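Local coordinates for protein putative aminopeptidase (PDB 5NTH) that probably removes amino acids from the N-termini of peptides as a manganese-dependent M17 leucyl aminopeptidase, and binds actinonin at its two-metal site, at residues S30-T35 with N153-A158; A126-V131 with M179-V184; K258-I263 with A274-L279; Y400-E405 with D411-M416. All coordinates share one frame; numbering follows the deposited sequence.

The four contacts form two clusters on opposite sides of the chain's centre, the first pair preceding the second along the chain. Contacts 1 and 2 serve the six-stranded N-terminal sheet; their centres are 9 Å apart, their segments alternate along the chain, and they meet where strands 32-34 and 181-185 pair, with Thr33 O 2.7 Å from Val183 N. Contacts 3 and 4 come later, in series, with centres 13 Å apart on the eight-stranded catalytic sheet, where Tyr260 and Thr278 pack against Tyr401. About 35 Å separates the centres of contacts 1 and 3. Only the second cluster thus belongs to the domain that carries the manganese ions and actinonin.

Contact 1 (S30-T35 with N153-A158); sequences SNVTFT and NAVARA
Val32 meets two successive residues at the end of helix 148-156, and every touch between the segments is apolar. Its two methyls divide the work: CG2 lies 4.1 Å from Ala156 CA, so it rests on the helix backbone itself, while CG1 comes within 4.4 Å of Val155 CG1. The split follows from the first torsion, which sets CG1 opposite the backbone N (chi1 -178°) and leaves CG2 beside that N. Both distances are at the loose end of van der Waals contact, and only about 103 Å² is buried, both sides summed.

The setting is the macro-type N-terminal domain. Strand 32-34 lies at one edge of the six-stranded sheet within this chain, next to the parallel strand 181-185, and helix 148-156 runs in the beta-alpha-beta crossover that joins strand 137-142 to strand 181-185. Val155 touches Leu181 and Val183 of that last strand, and through Val32 the helix also reaches the edge strand.

Hydrogen bonds act around the apolar patch. Ser30 OG accepts from Val32 N at 2.8 Å with an N-H...O angle of 153°, an ST turn that ties the start of the strand to the loop before it. Gln214 NE2, from helix 203-221, is hydrogen-bonded to both Asn31 OD1 and Ala156 O, so one amide group links the two segments indirectly. Farther along, Arg157 has its NE bonded to Ser121 OG and its NH1 to Gly453 O.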
loop_
_atom_site.group_PDB
_atom_site.type_symbol
_atom_site.label_atom_id
_atom_site.label_comp_id
_atom_site.label_asym_id
_atom_site.label_seq_id
_atom_site.Cartn_x
_atom_site.Cartn_y
_atom_site.Cartn_z
ATOM N N SER A 30 -10.589 -12.514 43.142
ATOM C CA SER A 30 -9.540 -13.269 42.489
ATOM C C SER A 30 -9.695 -14.742 42.863
ATOM O O SER A 30 -10.540 -15.116 43.682
ATOM C CB SER A 30 -8.136 -12.748 42.839
ATOM O OG SER A 30 -7.435 -13.567 43.755
ATOM N N ASN A 31 -8.878 -15.574 42.247
ATOM C CA ASN A 31 -8.845 -16.971 42.601
ATOM C C ASN A 31 -7.474 -17.323 43.064
ATOM O O ASN A 31 -6.974 -18.414 42.785
ATOM C CB ASN A 31 -9.270 -17.846 41.410
ATOM C CG ASN A 31 -8.269 -17.820 40.243
ATOM O OD1 ASN A 31 -7.360 -16.947 40.140
ATOM N ND2 ASN A 31 -8.437 -18.792 39.344
ATOM N N VAL A 32 -6.866 -16.358 43.746
ATOM C CA VAL A 32 -5.562 -16.522 44.334
ATOM C C VAL A 32 -5.680 -16.442 45.855
ATOM O O VAL A 32 -6.384 -15.592 46.418
ATOM C CB VAL A 32 -4.596 -15.465 43.817
ATOM C CG1 VAL A 32 -3.216 -15.671 44.404
ATOM C CG2 VAL A 32 -4.529 -15.559 42.305
ATOM N N THR A 33 -4.983 -17.358 46.509
ATOM C CA THR A 33 -4.877 -17.369 47.944
ATOM C C THR A 33 -3.412 -17.433 48.308
ATOM O O THR A 33 -2.549 -17.796 47.491
ATOM C CB THR A 33 -5.639 -18.569 48.558
ATOM O OG1 THR A 33 -5.083 -19.827 48.109
ATOM C CG2 THR A 33 -7.112 -18.475 48.210
ATOM N N PHE A 34 -3.133 -17.096 49.552
ATOM C CA PHE A 34 -1.790 -17.243 50.051
ATOM C C PHE A 34 -1.836 -18.113 51.297
ATOM O O PHE A 34 -2.803 -18.075 52.060
ATOM C CB PHE A 34 -1.193 -15.870 50.347
ATOM C CG PHE A 34 -1.163 -14.947 49.150
ATOM C CD1 PHE A 34 -2.312 -14.285 48.742
ATOM C CD2 PHE A 34 0.018 -14.743 48.437
ATOM C CE1 PHE A 34 -2.283 -13.443 47.656
ATOM C CE2 PHE A 34 0.050 -13.923 47.329
ATOM C CZ PHE A 34 -1.105 -13.269 46.933
ATOM N N THR A 35 -0.791 -18.902 51.496
ATOM C CA THR A 35 -0.691 -19.772 52.664
ATOM C C THR A 35 0.681 -19.569 53.274
ATOM O O THR A 35 1.687 -19.554 52.572
ATOM C CB THR A 35 -0.926 -21.260 52.274
ATOM O OG1 THR A 35 -2.311 -21.459 51.942
ATOM C CG2 THR A 35 -0.548 -22.229 53.424
ATOM N N ASN A 153 0.960 -9.724 41.958
ATOM C CA ASN A 153 0.720 -9.326 40.573
ATOM C C ASN A 153 1.081 -10.414 39.547
ATOM O O ASN A 153 0.227 -10.782 38.765
ATOM C CB ASN A 153 1.476 -8.028 40.263
ATOM C CG ASN A 153 1.149 -7.435 38.870
ATOM O OD1 ASN A 153 0.131 -7.725 38.276
ATOM N ND2 ASN A 153 2.023 -6.576 38.372
ATOM N N ALA A 154 2.320 -10.915 39.575
ATOM C CA ALA A 154 2.851 -11.910 38.601
ATOM C C ALA A 154 2.037 -13.186 38.510
ATOM O O ALA A 154 1.942 -13.828 37.438
ATOM C CB ALA A 154 4.283 -12.272 38.937
ATOM N N VAL A 155 1.460 -13.561 39.636
ATOM C CA VAL A 155 0.676 -14.757 39.690
ATOM C C VAL A 155 -0.732 -14.497 39.288
ATOM O O VAL A 155 -1.277 -15.241 38.493
ATOM C CB VAL A 155 0.674 -15.347 41.101
ATOM C CG1 VAL A 155 -0.281 -16.531 41.189
ATOM C CG2 VAL A 155 2.083 -15.791 41.476
ATOM N N ALA A 156 -1.335 -13.472 39.866
ATOM C CA ALA A 156 -2.730 -13.088 39.566
ATOM C C ALA A 156 -2.983 -12.949 38.081
ATOM O O ALA A 156 -3.973 -13.448 37.550
ATOM C CB ALA A 156 -3.072 -11.770 40.234
ATOM N N ARG A 157 -2.042 -12.290 37.413
ATOM C CA ARG A 157 -2.205 -11.919 36.020
ATOM C C ARG A 157 -1.916 -13.096 35.128
ATOM O O ARG A 157 -2.180 -12.992 33.930
ATOM C CB ARG A 157 -1.282 -10.746 35.637
ATOM C CG ARG A 157 0.175 -11.139 35.474
ATOM C CD ARG A 157 1.038 -9.961 35.061
ATOM N NE ARG A 157 2.453 -10.341 35.032
ATOM C CZ ARG A 157 3.496 -9.505 35.031
ATOM N NH1 ARG A 157 3.303 -8.190 35.039
ATOM N NH2 ARG A 157 4.752 -9.987 35.013
ATOM N N ALA A 158 -1.341 -14.171 35.685
ATOM C CA ALA A 158 -0.939 -15.345 34.908
ATOM C C ALA A 158 -1.934 -16.505 35.001
ATOM O O ALA A 158 -1.736 -17.553 34.398
ATOM C CB ALA A 158 0.456 -15.790 35.299
#

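Contact 2 (A126-V131 with M179-V184); sequences AACGSV and MSLNVV
Met179 lays its thioether against both Cys128 and Val131. Val131 CG1 lies 3.7 Å from Met179 CB and 4.0 Å from Met179 SD, the two side chains crossing at about a right angle. The bend at the thioether (chi3 -81°) leaves Met179 CE touching both residues, 4.1 Å from Cys128 SG and the same from Val131 CG1, while Cys128 CB stays 4.0 Å from Met179 SD. Leu181 completes this first shell with its CD2 methyl, 4.0 Å from Cys128 SG.

What positions these groups is the sheet on one side and a turn on the other. Leu181 is held in strand 181-185 by backbone bonds to Asn31 and Thr33, and Ser180 by one to Leu137 of the neighbouring strand 137-142. In segment 126-131, Val131 N bonds to Cys128 O at 3.2 Å, a turn just after helix 117-127 from which both residues point toward segment 179-184. Cys128 also touches Leu137, and Met179 touches Pro160. The contact thus closes the end of that helix over the sheet of the macro-type domain.

With two sulfurs among methyl and methylene groups and no polar bond between the segments, cohesion here probably comes from dispersion and burial of apolar surface.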
loop_
_atom_site.group_PDB
_atom_site.type_symbol
_atom_site.label_atom_id
_atom_site.label_comp_id
_atom_site.label_asym_id
_atom_site.label_seq_id
_atom_site.Cartn_x
_atom_site.Cartn_y
_atom_site.Cartn_z
ATOM N N ALA A 126 2.099 -21.539 32.286
ATOM C CA ALA A 126 2.368 -22.838 31.722
ATOM C C ALA A 126 2.003 -23.994 32.683
ATOM O O ALA A 126 1.777 -25.109 32.253
ATOM C CB ALA A 126 3.830 -22.931 31.321
ATOM N N ALA A 127 1.954 -23.744 33.978
ATOM C CA ALA A 127 1.552 -24.764 34.943
ATOM C C ALA A 127 0.044 -24.863 35.075
ATOM O O ALA A 127 -0.492 -25.920 35.454
ATOM C CB ALA A 127 2.160 -24.460 36.301
ATOM N N CYS A 128 -0.658 -23.776 34.777
ATOM C CA CYS A 128 -2.104 -23.784 34.949
ATOM C C CYS A 128 -2.773 -24.620 33.853
ATOM O O CYS A 128 -3.935 -25.016 34.006
ATOM C CB CYS A 128 -2.681 -22.364 34.972
ATOM S SG CYS A 128 -2.050 -21.316 36.293
ATOM N N GLY A 129 -2.062 -24.897 32.758
ATOM C CA GLY A 129 -2.704 -25.483 31.580
ATOM C C GLY A 129 -3.248 -26.895 31.744
ATOM O O GLY A 129 -4.092 -27.336 30.947
ATOM N N SER A 130 -2.735 -27.593 32.766
ATOM C CA SER A 130 -3.090 -28.987 33.061
ATOM C C SER A 130 -3.929 -29.124 34.340
ATOM O O SER A 130 -4.194 -30.226 34.783
ATOM C CB SER A 130 -1.804 -29.819 33.169
ATOM O OG SER A 130 -0.830 -29.058 33.870
ATOM N N VAL A 131 -4.349 -28.009 34.924
ATOM C CA VAL A 131 -5.128 -28.043 36.149
ATOM C C VAL A 131 -6.591 -28.236 35.774
ATOM O O VAL A 131 -7.142 -27.480 34.980
ATOM C CB VAL A 131 -4.916 -26.759 36.978
ATOM C CG1 VAL A 131 -5.806 -26.723 38.203
ATOM C CG2 VAL A 131 -3.470 -26.656 37.414
ATOM N N MET A 179 -10.506 -23.194 38.475
ATOM C CA MET A 179 -9.378 -23.672 39.223
ATOM C C MET A 179 -9.000 -22.619 40.256
ATOM O O MET A 179 -9.739 -21.685 40.506
ATOM C CB MET A 179 -8.241 -23.935 38.248
ATOM C CG MET A 179 -7.654 -22.661 37.672
ATOM S SD MET A 179 -5.965 -22.895 37.187
ATOM C CE MET A 179 -5.058 -22.731 38.708
ATOM N N SER A 180 -7.832 -22.773 40.851
ATOM C CA SER A 180 -7.440 -21.922 41.940
ATOM C C SER A 180 -5.965 -21.989 42.204
ATOM O O SER A 180 -5.396 -23.069 42.175
ATOM C CB SER A 180 -8.171 -22.368 43.190
ATOM O OG SER A 180 -8.080 -21.320 44.098
ATOM N N LEU A 181 -5.357 -20.843 42.503
ATOM C CA LEU A 181 -3.909 -20.786 42.766
ATOM C C LEU A 181 -3.637 -20.463 44.207
ATOM O O LEU A 181 -4.213 -19.537 44.732
ATOM C CB LEU A 181 -3.209 -19.751 41.903
ATOM C CG LEU A 181 -3.258 -19.985 40.400
ATOM C CD1 LEU A 181 -4.556 -19.415 39.849
ATOM C CD2 LEU A 181 -2.079 -19.313 39.726
ATOM N N ASN A 182 -2.767 -21.251 44.834
ATOM C CA ASN A 182 -2.412 -21.106 46.244
ATOM C C ASN A 182 -0.918 -20.724 46.346
ATOM O O ASN A 182 -0.034 -21.545 46.071
ATOM C CB ASN A 182 -2.712 -22.412 46.965
ATOM C CG ASN A 182 -2.358 -22.366 48.450
ATOM O OD1 ASN A 182 -1.452 -23.084 48.907
ATOM N ND2 ASN A 182 -3.050 -21.489 49.209
ATOM N N VAL A 183 -0.644 -19.471 46.704
ATOM C CA VAL A 183 0.732 -18.985 46.697
ATOM C C VAL A 183 1.374 -19.230 48.049
ATOM O O VAL A 183 0.824 -18.883 49.110
ATOM C CB VAL A 183 0.870 -17.484 46.334
ATOM C CG1 VAL A 183 2.326 -17.132 46.076
ATOM C CG2 VAL A 183 0.084 -17.143 45.072
ATOM N N VAL A 184 2.560 -19.815 47.967
ATOM C CA VAL A 184 3.386 -20.109 49.119
ATOM C C VAL A 184 4.727 -19.463 48.874
ATOM O O VAL A 184 5.564 -20.000 48.159
ATOM C CB VAL A 184 3.582 -21.634 49.306
ATOM C CG1 VAL A 184 4.407 -21.927 50.546
ATOM C CG2 VAL A 184 2.244 -22.337 49.415
#

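Contact 3 (K258-I263 with A274-L279); sequences KGYGGI and AHLVTL
The Tyr260 ring carries Leu276 over one of its faces: CD1 of the leucine lies 4.3 Å from the ring centroid, 28° off the ring normal, a CH-pi contact. The methyl is displaced toward one side of the ring, since its nearest ring atom is Tyr260 CD2 at 3.8 Å. Lys377 adds a cation-pi interaction with the same ring. This is helix-on-sheet packing in the catalytic domain of the M17 family: strand 275-282 runs antiparallel to both its neighbours, 246-251 and 349-361, in the mixed eight-stranded sheet.

The ring follows directly on a helix end. Helix 253-257 ends in a Schellman motif with Gly259 as C-prime residue at positive phi (87°), after which Tyr260, centre of an inverse gamma turn, takes the N-cap position of helix 261-267. Asp397 of helix 391-404 holds that new helix start, accepting from Ile263 N and weakly from Gly262 N.

Ile263 supplies the second apolar group. With CG1 opposite its backbone N (chi1 -174°) and the chain extended, it reaches across to the strand, its side chain being about 9 Å from that of the manganese ligand Glu390. Leu255 backs the cluster, touching Tyr260, Ile263, Ala274 and Leu276. At the far end of the isoleucine, the CD1 methyl abuts the strand at two points that lie on the same side of it, Leu276 CG at 4.0 Å and His275 O at 3.8 Å.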
loop_
_atom_site.group_PDB
_atom_site.type_symbol
_atom_site.label_atom_id
_atom_site.label_comp_id
_atom_site.label_asym_id
_atom_site.label_seq_id
_atom_site.Cartn_x
_atom_site.Cartn_y
_atom_site.Cartn_z
ATOM N N LYS A 258 -22.319 21.348 29.437
ATOM C CA LYS A 258 -21.417 21.883 30.453
ATOM C C LYS A 258 -20.013 22.168 29.917
ATOM O O LYS A 258 -19.099 22.379 30.702
ATOM C CB LYS A 258 -21.383 20.946 31.670
ATOM C CG LYS A 258 -22.768 20.743 32.298
ATOM C CD LYS A 258 -22.772 19.844 33.537
ATOM C CE LYS A 258 -22.241 20.546 34.790
ATOM N NZ LYS A 258 -22.954 20.075 36.021
ATOM N N GLY A 259 -19.834 22.197 28.601
ATOM C CA GLY A 259 -18.574 22.628 28.014
ATOM C C GLY A 259 -17.449 21.610 27.801
ATOM O O GLY A 259 -16.335 22.017 27.424
ATOM N N TYR A 260 -17.697 20.306 28.004
ATOM C CA TYR A 260 -16.668 19.255 27.689
ATOM C C TYR A 260 -16.711 18.825 26.220
ATOM O O TYR A 260 -17.013 17.671 25.903
ATOM C CB TYR A 260 -16.763 18.022 28.630
ATOM C CG TYR A 260 -16.673 18.390 30.106
ATOM C CD1 TYR A 260 -17.821 18.742 30.821
ATOM C CD2 TYR A 260 -15.439 18.433 30.769
ATOM C CE1 TYR A 260 -17.748 19.111 32.158
ATOM C CE2 TYR A 260 -15.355 18.797 32.106
ATOM C CZ TYR A 260 -16.514 19.134 32.797
ATOM O OH TYR A 260 -16.458 19.501 34.118
ATOM N N GLY A 261 -16.374 19.769 25.334
ATOM C CA GLY A 261 -16.486 19.555 23.901
ATOM C C GLY A 261 -15.612 18.435 23.334
ATOM O O GLY A 261 -15.974 17.785 22.348
ATOM N N GLY A 262 -14.463 18.199 23.955
ATOM C CA GLY A 262 -13.499 17.247 23.436
ATOM C C GLY A 262 -14.038 15.844 23.546
ATOM O O GLY A 262 -14.074 15.113 22.563
ATOM N N ILE A 263 -14.470 15.463 24.735
ATOM C CA ILE A 263 -14.980 14.119 24.923
ATOM C C ILE A 263 -16.391 13.925 24.346
ATOM O O ILE A 263 -16.705 12.851 23.856
ATOM C CB ILE A 263 -14.919 13.663 26.384
ATOM C CG1 ILE A 263 -15.339 12.187 26.477
ATOM C CG2 ILE A 263 -15.790 14.545 27.278
ATOM C CD1 ILE A 263 -15.185 11.595 27.857
ATOM N N ALA A 274 -21.141 9.064 25.676
ATOM C CA ALA A 274 -19.964 9.358 26.463
ATOM C C ALA A 274 -20.277 9.630 27.949
ATOM O O ALA A 274 -21.375 10.059 28.289
ATOM C CB ALA A 274 -19.227 10.538 25.853
ATOM N N HIS A 275 -19.304 9.345 28.818
ATOM C CA HIS A 275 -19.393 9.681 30.239
ATOM C C HIS A 275 -18.045 10.132 30.746
ATOM O O HIS A 275 -17.024 9.509 30.454
ATOM C CB HIS A 275 -19.722 8.483 31.139
ATOM C CG HIS A 275 -20.991 7.764 30.821
ATOM N ND1 HIS A 275 -21.172 7.046 29.660
ATOM C CD2 HIS A 275 -22.101 7.556 31.571
ATOM C CE1 HIS A 275 -22.365 6.477 29.685
ATOM N NE2 HIS A 275 -22.947 6.763 30.837
ATOM N N LEU A 276 -18.057 11.178 31.562
ATOM C CA LEU A 276 -16.992 11.362 32.525
ATOM C C LEU A 276 -17.498 10.839 33.852
ATOM O O LEU A 276 -18.516 11.284 34.367
ATOM C CB LEU A 276 -16.542 12.812 32.615
ATOM C CG LEU A 276 -15.547 13.202 31.521
ATOM C CD1 LEU A 276 -15.366 14.693 31.538
ATOM C CD2 LEU A 276 -14.189 12.553 31.716
ATOM N N VAL A 277 -16.803 9.853 34.380
ATOM C CA VAL A 277 -17.193 9.254 35.624
ATOM C C VAL A 277 -16.001 9.413 36.547
ATOM O O VAL A 277 -14.884 9.011 36.186
ATOM C CB VAL A 277 -17.505 7.767 35.456
ATOM C CG1 VAL A 277 -18.022 7.184 36.769
ATOM C CG2 VAL A 277 -18.501 7.550 34.330
ATOM N N THR A 278 -16.246 10.005 37.721
ATOM C CA THR A 278 -15.211 10.210 38.702
ATOM C C THR A 278 -15.664 9.698 40.056
ATOM O O THR A 278 -16.749 10.046 40.531
ATOM C CB THR A 278 -14.832 11.673 38.851
ATOM O OG1 THR A 278 -14.209 12.130 37.648
ATOM C CG2 THR A 278 -13.849 11.840 40.034
ATOM N N LEU A 279 -14.809 8.875 40.665
ATOM C CA LEU A 279 -14.988 8.373 42.018
ATOM C C LEU A 279 -13.921 9.023 42.851
ATOM O O LEU A 279 -12.787 9.173 42.388
ATOM C CB LEU A 279 -14.804 6.853 42.075
ATOM C CG LEU A 279 -16.026 6.036 41.663
ATOM C CD1 LEU A 279 -16.349 6.227 40.194
ATOM C CD2 LEU A 279 -15.841 4.558 41.978
#

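Contact 4 (Y400-E405 with D411-M416); sequences YYATGE and DVLIDM
This is a small, buried apolar contact between the end of helix 391-404 and the start of strand 412-417, two consecutive elements of the alpha/beta catalytic domain joined by a short loop. The strand lies inside the mixed eight-stranded sheet, between parallel neighbours 291-300 and 508-512, and the helix packs on its face. That helix begins just past Glu390, a manganese ligand, with Gly391 and Arg392 lining the bicarbonate pocket.

Just 87 Å² is buried, both sides summed, and one leucine carries the strand's share. Leu413 CG stands opposite the backbone N (chi1 -163°), which sends the branch toward the helix, where CD1 meets Ala402 CB at 4.2 Å. Thr403 presents its methyl to the same CD1, the two side chains crossing at about a right angle; the modelled CG2 to CD1 separation is too short for a relaxed contact, and with chi2 of Leu413 at an unusual 132° its exact value is doubtful.

The threonine is turned so that methyl and hydroxyl serve different partners: OG1 bonds to Val399 O one helical turn back and to Ser501 N, leaving CG2 for the leucine. Leu413 is fixed in turn by backbone bonds to Pro507 and Val509, and its side chain also touches Val399. The last turn of the helix is secured by Gly404 N, which bonds to Tyr400 O at 2.7 Å.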
loop_
_atom_site.group_PDB
_atom_site.type_symbol
_atom_site.label_atom_id
_atom_site.label_comp_id
_atom_site.label_asym_id
_atom_site.label_seq_id
_atom_site.Cartn_x
_atom_site.Cartn_y
_atom_site.Cartn_z
ATOM N N TYR A 400 -8.708 18.122 32.867
ATOM C CA TYR A 400 -9.266 19.403 33.272
ATOM C C TYR A 400 -10.313 19.206 34.363
ATOM O O TYR A 400 -10.263 19.842 35.402
ATOM C CB TYR A 400 -9.838 20.219 32.112
ATOM C CG TYR A 400 -10.238 21.571 32.612
ATOM C CD1 TYR A 400 -9.309 22.618 32.714
ATOM C CD2 TYR A 400 -11.527 21.781 33.107
ATOM C CE1 TYR A 400 -9.682 23.865 33.243
ATOM C CE2 TYR A 400 -11.915 23.012 33.645
ATOM C CZ TYR A 400 -10.995 24.054 33.710
ATOM O OH TYR A 400 -11.384 25.247 34.250
ATOM N N TYR A 401 -11.260 18.320 34.146
ATOM C CA TYR A 401 -12.198 17.985 35.228
ATOM C C TYR A 401 -11.516 17.695 36.563
ATOM O O TYR A 401 -11.955 18.155 37.599
ATOM C CB TYR A 401 -13.045 16.761 34.911
ATOM C CG TYR A 401 -13.996 16.494 36.049
ATOM C CD1 TYR A 401 -15.204 17.152 36.099
ATOM C CD2 TYR A 401 -13.658 15.644 37.118
ATOM C CE1 TYR A 401 -16.090 16.968 37.147
ATOM C CE2 TYR A 401 -14.540 15.453 38.184
ATOM C CZ TYR A 401 -15.769 16.124 38.190
ATOM O OH TYR A 401 -16.693 16.002 39.211
ATOM N N ALA A 402 -10.484 16.874 36.527
ATOM C CA ALA A 402 -9.865 16.372 37.741
ATOM C C ALA A 402 -9.041 17.454 38.408
ATOM O O ALA A 402 -8.944 17.476 39.634
ATOM C CB ALA A 402 -9.002 15.175 37.439
ATOM N N THR A 403 -8.465 18.354 37.609
ATOM C CA THR A 403 -7.617 19.428 38.152
ATOM C C THR A 403 -8.325 20.726 38.403
ATOM O O THR A 403 -7.844 21.501 39.196
ATOM C CB THR A 403 -6.428 19.760 37.249
ATOM O OG1 THR A 403 -6.871 20.142 35.935
ATOM C CG2 THR A 403 -5.522 18.591 37.186
ATOM N N GLY A 404 -9.437 20.966 37.715
ATOM C CA GLY A 404 -10.145 22.238 37.794
ATOM C C GLY A 404 -11.611 22.231 38.184
ATOM O O GLY A 404 -12.195 23.285 38.330
ATOM N N GLU A 405 -12.233 21.078 38.341
ATOM C CA GLU A 405 -13.663 21.046 38.658
ATOM C C GLU A 405 -14.040 20.337 39.973
ATOM O O GLU A 405 -15.186 20.402 40.424
ATOM C CB GLU A 405 -14.388 20.425 37.475
ATOM C CG GLU A 405 -14.390 21.323 36.250
ATOM C CD GLU A 405 -15.346 22.491 36.374
ATOM O OE1 GLU A 405 -16.176 22.450 37.307
ATOM O OE2 GLU A 405 -15.285 23.434 35.536
ATOM N N ASP A 411 -2.416 17.385 44.115
ATOM C CA ASP A 411 -0.985 17.629 44.151
ATOM C C ASP A 411 -0.199 16.732 43.227
ATOM O O ASP A 411 1.010 16.907 43.068
ATOM C CB ASP A 411 -0.451 17.462 45.568
ATOM C CG ASP A 411 -1.220 18.292 46.578
ATOM O OD1 ASP A 411 -1.330 19.545 46.389
ATOM O OD2 ASP A 411 -1.722 17.661 47.549
ATOM N N VAL A 412 -0.871 15.765 42.621
ATOM C CA VAL A 412 -0.239 14.964 41.568
ATOM C C VAL A 412 -1.313 14.369 40.681
ATOM O O VAL A 412 -2.352 13.938 41.157
ATOM C CB VAL A 412 0.738 13.923 42.171
ATOM C CG1 VAL A 412 0.093 13.240 43.349
ATOM C CG2 VAL A 412 1.235 12.900 41.157
ATOM N N LEU A 413 -1.072 14.424 39.377
ATOM C CA LEU A 413 -1.990 13.857 38.418
ATOM C C LEU A 413 -1.354 12.721 37.643
ATOM O O LEU A 413 -0.340 12.912 36.964
ATOM C CB LEU A 413 -2.498 14.908 37.453
ATOM C CG LEU A 413 -3.747 14.338 36.788
ATOM C CD1 LEU A 413 -4.869 15.348 36.810
ATOM C CD2 LEU A 413 -3.436 13.813 35.391
ATOM N N ILE A 414 -1.990 11.552 37.735
ATOM C CA ILE A 414 -1.547 10.372 37.017
ATOM C C ILE A 414 -2.478 10.083 35.860
ATOM O O ILE A 414 -3.647 9.751 36.072
ATOM C CB ILE A 414 -1.524 9.123 37.899
ATOM C CG1 ILE A 414 -0.711 9.395 39.158
ATOM C CG2 ILE A 414 -0.945 7.958 37.107
ATOM C CD1 ILE A 414 -0.653 8.205 40.087
ATOM N N ASP A 415 -1.923 10.154 34.653
ATOM C CA ASP A 415 -2.672 9.943 33.417
ATOM C C ASP A 415 -2.264 8.595 32.861
ATOM O O ASP A 415 -1.075 8.312 32.678
ATOM C CB ASP A 415 -2.348 11.074 32.424
ATOM C CG ASP A 415 -3.357 11.186 31.277
ATOM O OD1 ASP A 415 -4.569 11.296 31.554
ATOM O OD2 ASP A 415 -2.933 11.205 30.092
ATOM N N MET A 416 -3.243 7.743 32.610
ATOM C CA MET A 416 -2.934 6.398 32.128
ATOM C C MET A 416 -3.816 6.056 30.973
ATOM O O MET A 416 -5.029 6.176 31.070
ATOM C CB MET A 416 -3.081 5.348 33.228
ATOM C CG MET A 416 -2.546 3.992 32.829
ATOM S SD MET A 416 -2.812 2.741 34.088
ATOM C CE MET A 416 -1.572 3.163 35.292
#